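Local coordinates for glycerol uptake operon antiterminator regulatory protein (Listeria monocytogenes str. 4b, PDB 3KTS) that probably regulates the glycerol uptake operon by transcription antitermination in response to glycerol 3-phosphate, and folds as a TIM barrel, at residues E37-V40 / A41-K44; G136-P139 / E140-Q143. All blocks are in the same frame, centred on the assembly; numbering follows the deposited sequence.

Contact 1 (E37-V40 / A41-K44)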
loop_
_atom_site.group_PDB
_atom_site.type_symbol
_atom_site.label_atom_id
_atom_site.label_comp_id
_atom_site.label_asym_id
_atom_site.label_seq_id
_atom_site.Cartn_x
_atom_site.Cartn_y
_atom_site.Cartn_z
ATOM N N GLU A 37 -8.615 3.293 6.332
ATOM C CA GLU A 37 -10.068 3.231 6.429
ATOM C C GLU A 37 -10.709 4.518 5.923
ATOM O O GLU A 37 -10.264 5.617 6.255
ATOM C CB GLU A 37 -10.497 2.963 7.873
ATOM C CG GLU A 37 -11.978 2.661 8.034
ATOM C CD GLU A 37 -12.428 2.701 9.482
ATOM O OE1 GLU A 37 -13.615 2.419 9.746
ATOM O OE2 GLU A 37 -11.593 3.016 10.356
ATOM N N THR A 38 -11.756 4.375 5.117
ATOM C CA THR A 38 -12.399 5.521 4.485
ATOM C C THR A 38 -13.912 5.338 4.424
ATOM O O THR A 38 -14.431 4.269 4.748
ATOM C CB THR A 38 -11.862 5.756 3.062
ATOM O OG1 THR A 38 -11.871 4.522 2.334
ATOM C CG2 THR A 38 -10.443 6.301 3.111
ATOM N N HIS A 39 -14.614 6.386 4.006
ATOM C CA HIS A 39 -16.054 6.321 3.834
ATOM C C HIS A 39 -16.353 6.721 2.404
ATOM O O HIS A 39 -15.855 7.741 1.923
ATOM C CB HIS A 39 -16.749 7.240 4.845
ATOM C CG HIS A 39 -16.322 6.989 6.260
ATOM N ND1 HIS A 39 -15.195 7.564 6.812
ATOM C CD2 HIS A 39 -16.844 6.189 7.220
ATOM C CE1 HIS A 39 -15.053 7.144 8.056
ATOM N NE2 HIS A 39 -16.042 6.310 8.329
ATOM N N VAL A 40 -17.150 5.897 1.724
ATOM C CA VAL A 40 -17.487 6.103 0.307
ATOM C C VAL A 40 -18.161 7.465 0.032
ATOM O O VAL A 40 -18.039 8.018 -1.061
ATOM C CB VAL A 40 -18.309 4.894 -0.254
ATOM C CG1 VAL A 40 -19.713 4.842 0.334
ATOM C CG2 VAL A 40 -18.339 4.893 -1.782
ATOM N N ALA A 41 -18.825 8.011 1.052
ATOM C CA ALA A 41 -19.497 9.304 0.971
ATOM C C ALA A 41 -18.496 10.447 0.849
ATOM O O ALA A 41 -18.642 11.322 -0.007
ATOM C CB ALA A 41 -20.385 9.506 2.185
ATOM N N GLN A 42 -17.470 10.418 1.693
ATOM C CA GLN A 42 -16.472 11.481 1.732
ATOM C C GLN A 42 -15.271 11.214 0.824
ATOM O O GLN A 42 -14.347 12.025 0.773
ATOM C CB GLN A 42 -15.993 11.692 3.170
ATOM C CG GLN A 42 -17.051 12.227 4.127
ATOM C CD GLN A 42 -16.846 11.727 5.544
ATOM O OE1 GLN A 42 -16.860 10.520 5.794
ATOM N NE2 GLN A 42 -16.656 12.650 6.479
ATOM N N LEU A 43 -15.305 10.105 0.086
ATOM C CA LEU A 43 -14.118 9.575 -0.595
ATOM C C LEU A 43 -13.470 10.467 -1.668
ATOM O O LEU A 43 -12.267 10.728 -1.599
ATOM C CB LEU A 43 -14.386 8.169 -1.142
ATOM C CG LEU A 43 -13.141 7.407 -1.600
ATOM C CD1 LEU A 43 -12.129 7.277 -0.476
ATOM C CD2 LEU A 43 -13.518 6.047 -2.154
ATOM N N LYS A 44 -14.262 10.911 -2.645
ATOM C CA LYS A 44 -13.773 11.722 -3.770
ATOM C C LYS A 44 -13.107 13.017 -3.306
ATOM O O LYS A 44 -12.063 13.407 -3.836
ATOM C CB LYS A 44 -14.918 12.010 -4.755
ATOM C CG LYS A 44 -14.638 13.055 -5.836
ATOM C CD LYS A 44 -15.701 12.993 -6.941
ATOM C CE LYS A 44 -16.432 14.330 -7.137
ATOM N NZ LYS A 44 -15.578 15.435 -7.663
#
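In Leu43 the first torsion sets CG anti to the backbone N (chi1 -167°), and this swings the isobutyl group back over the strand that has just ended, onto Thr38. Its CD1 methyl does the touching: it lies 3.9 Å from Thr38 CB, and the threonine hydroxyl and methyl flank the same spot. The two side chains cross at a slant, the leucine offering a methyl to the threonine's branch point, and both are buried. Val64 of strand 64-65 touches both of them, while Leu77 and Ile81 of helix 71-81 pack on Leu43, so this methyl contact belongs to the layer between strand and helices.

The outer face of the turn is made differently. The side chains of His39 and Gln42 leave the backbone together, flank against flank, with the imidazole and amide planes 51° apart. A bend at chi2 carries the Gln42 amide back toward the histidine, where OE1 sits 3.4 Å from His39 CB and 3.5 Å from His39 ND1. It approaches the ring obliquely, on the exposed side of the turn.

Beneath them the backbone folds around the carbonyl of His39. Gln42 N makes a weak, bent hydrogen bond to His39 O at 3.1 Å, with only 123° at the hydrogen. Leu43 CB also packs against that oxygen, at 3.4 Å. On the strand side, Asn65 ND2 donates to Thr38 O, and backbone bonds tie Thr38 to Leu63 and Asn65, and Val40 to Asn65.

Strand 32-39 thus passes through one tight turn into helix 43-52, which leads on to the parallel strand 56-60: the strand-to-helix corner of a beta-alpha-beta crossover, the repeating unit of the TIM barrel.

Contact 2 (G136-P139 / E140-Q143)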
loop_
_atom_site.group_PDB
_atom_site.type_symbol
_atom_site.label_atom_id
_atom_site.label_comp_id
_atom_site.label_asym_id
_atom_site.label_seq_id
_atom_site.Cartn_x
_atom_site.Cartn_y
_atom_site.Cartn_z
ATOM N N GLY A 136 5.565 -6.093 9.009
ATOM C CA GLY A 136 6.833 -5.603 8.487
ATOM C C GLY A 136 7.999 -5.838 9.424
ATOM O O GLY A 136 9.077 -5.268 9.229
ATOM N N ILE A 137 7.791 -6.672 10.441
ATOM C CA ILE A 137 8.856 -6.991 11.392
ATOM C C ILE A 137 9.409 -8.410 11.262
ATOM O O ILE A 137 10.043 -8.914 12.191
ATOM C CB ILE A 137 8.464 -6.690 12.858
ATOM C CG1 ILE A 137 7.138 -7.366 13.226
ATOM C CG2 ILE A 137 8.427 -5.180 13.093
ATOM C CD1 ILE A 137 6.814 -7.328 14.710
ATOM N N ILE A 138 9.173 -9.049 10.116
ATOM C CA ILE A 138 9.847 -10.310 9.801
ATOM C C ILE A 138 10.731 -10.126 8.575
ATOM O O ILE A 138 10.296 -10.404 7.449
ATOM C CB ILE A 138 8.893 -11.487 9.533
ATOM C CG1 ILE A 138 7.620 -11.407 10.376
ATOM C CG2 ILE A 138 9.632 -12.782 9.799
ATOM C CD1 ILE A 138 6.505 -12.308 9.869
ATOM N N PRO A 139 11.978 -9.669 8.791
ATOM C CA PRO A 139 12.879 -9.305 7.701
ATOM C C PRO A 139 13.285 -10.495 6.841
ATOM O O PRO A 139 13.488 -10.335 5.642
ATOM C CB PRO A 139 14.100 -8.726 8.429
ATOM C CG PRO A 139 13.616 -8.406 9.802
ATOM C CD PRO A 139 12.619 -9.466 10.099
ATOM N N GLU A 140 13.377 -11.679 7.440
ATOM C CA GLU A 140 13.784 -12.870 6.699
ATOM C C GLU A 140 12.705 -13.395 5.755
ATOM O O GLU A 140 13.030 -14.013 4.741
ATOM C CB GLU A 140 14.292 -13.955 7.645
ATOM C CG GLU A 140 15.750 -13.741 8.052
ATOM C CD GLU A 140 16.035 -14.113 9.499
ATOM O OE1 GLU A 140 16.876 -15.008 9.729
ATOM O OE2 GLU A 140 15.422 -13.504 10.407
ATOM N N GLN A 141 11.436 -13.131 6.072
ATOM C CA GLN A 141 10.327 -13.493 5.179
ATOM C C GLN A 141 10.231 -12.548 3.993
ATOM O O GLN A 141 9.830 -12.958 2.904
ATOM C CB GLN A 141 8.984 -13.542 5.916
ATOM C CG GLN A 141 8.730 -14.821 6.727
ATOM C CD GLN A 141 9.034 -16.109 5.964
ATOM O OE1 GLN A 141 8.489 -16.363 4.888
ATOM N NE2 GLN A 141 9.907 -16.931 6.532
ATOM N N VAL A 142 10.595 -11.288 4.220
ATOM C CA VAL A 142 10.658 -10.277 3.164
ATOM C C VAL A 142 11.814 -10.602 2.217
ATOM O O VAL A 142 11.695 -10.444 0.996
ATOM C CB VAL A 142 10.750 -8.845 3.764
ATOM C CG1 VAL A 142 11.047 -7.794 2.701
ATOM C CG2 VAL A 142 9.445 -8.504 4.469
ATOM N N GLN A 143 12.905 -11.099 2.792
ATOM C CA GLN A 143 14.064 -11.572 2.038
ATOM C C GLN A 143 13.713 -12.763 1.137
ATOM O O GLN A 143 13.973 -12.720 -0.068
ATOM C CB GLN A 143 15.217 -11.921 2.988
ATOM C CG GLN A 143 16.555 -12.146 2.293
ATOM C CD GLN A 143 17.742 -11.949 3.219
ATOM O OE1 GLN A 143 17.736 -12.401 4.366
ATOM N NE2 GLN A 143 18.774 -11.272 2.720
#
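From Ile138, at the N-cap position, the backbone passes from an extended conformation (psi 86°) into helical angles at Pro139, and helix 139-149 begins there. Among the side chains, Ile138 and Gln141 project to the same side and lie along one another. Ile138 uses its short branch for this: the CG2 methyl meets Gln141 CG at 3.8 Å and also touches CB, so the aliphatic part of the glutamine lies against the isoleucine. A bend at chi2 (-47°) then turns the Gln141 amide off that line, and its chain also touches Met110.

Val142 faces inward. Its CG2 methyl lies 3.6 Å from Ile138 O and its CB 3.6 Å from Pro139 O, which brings hydrocarbon against the two carbonyls of the first turn, while Val168 of helix 162-169 packs on the same side chain. The ring of Pro139 occupies the first helical position.

The carbonyl oxygen of Ile138 receives two weak hydrogen bonds, from Gln141 N at 3.3 Å and from Val142 N at 3.4 Å. One residue further on, Gln143 N reaches Pro139 O at 3.0 Å with 150° at the hydrogen, the regular helical bond between residues four apart. A weak bond from Ser171 OG also comes to Pro139 O.

With no N-H of its own, Pro139 needs no acceptor for one in the first turn. The hydrocarbon side chain of the cap residue cannot accept a hydrogen bond from that turn; its main-chain oxygen takes the weak bonds, while CG2 packs on Gln141. The helix start therefore rests on the firmer 139-143 bond, the weak bonds beside it, and the nonpolar packing of Ile138 on the Gln141 chain and of Val142 against the carbonyls and Val168.

Both contacts are turns that lead into helices on the outside of the same barrel, on opposite sides of the chain's centre, with centres 32 Å apart and nearest atoms about 17 Å apart. They share no strand or helix. Contact 1 joins a strand to its helix through a short turn and is partly buried, with a methyl contact between two buried residues inside and polar side chains outside. Contact 2 starts from a loop and is a surface contact with one buried residue, Val142. Backbone bonding also separates them: a single weak bond spans residues 37-44, whereas residues 136-143 already include a regular helical bond.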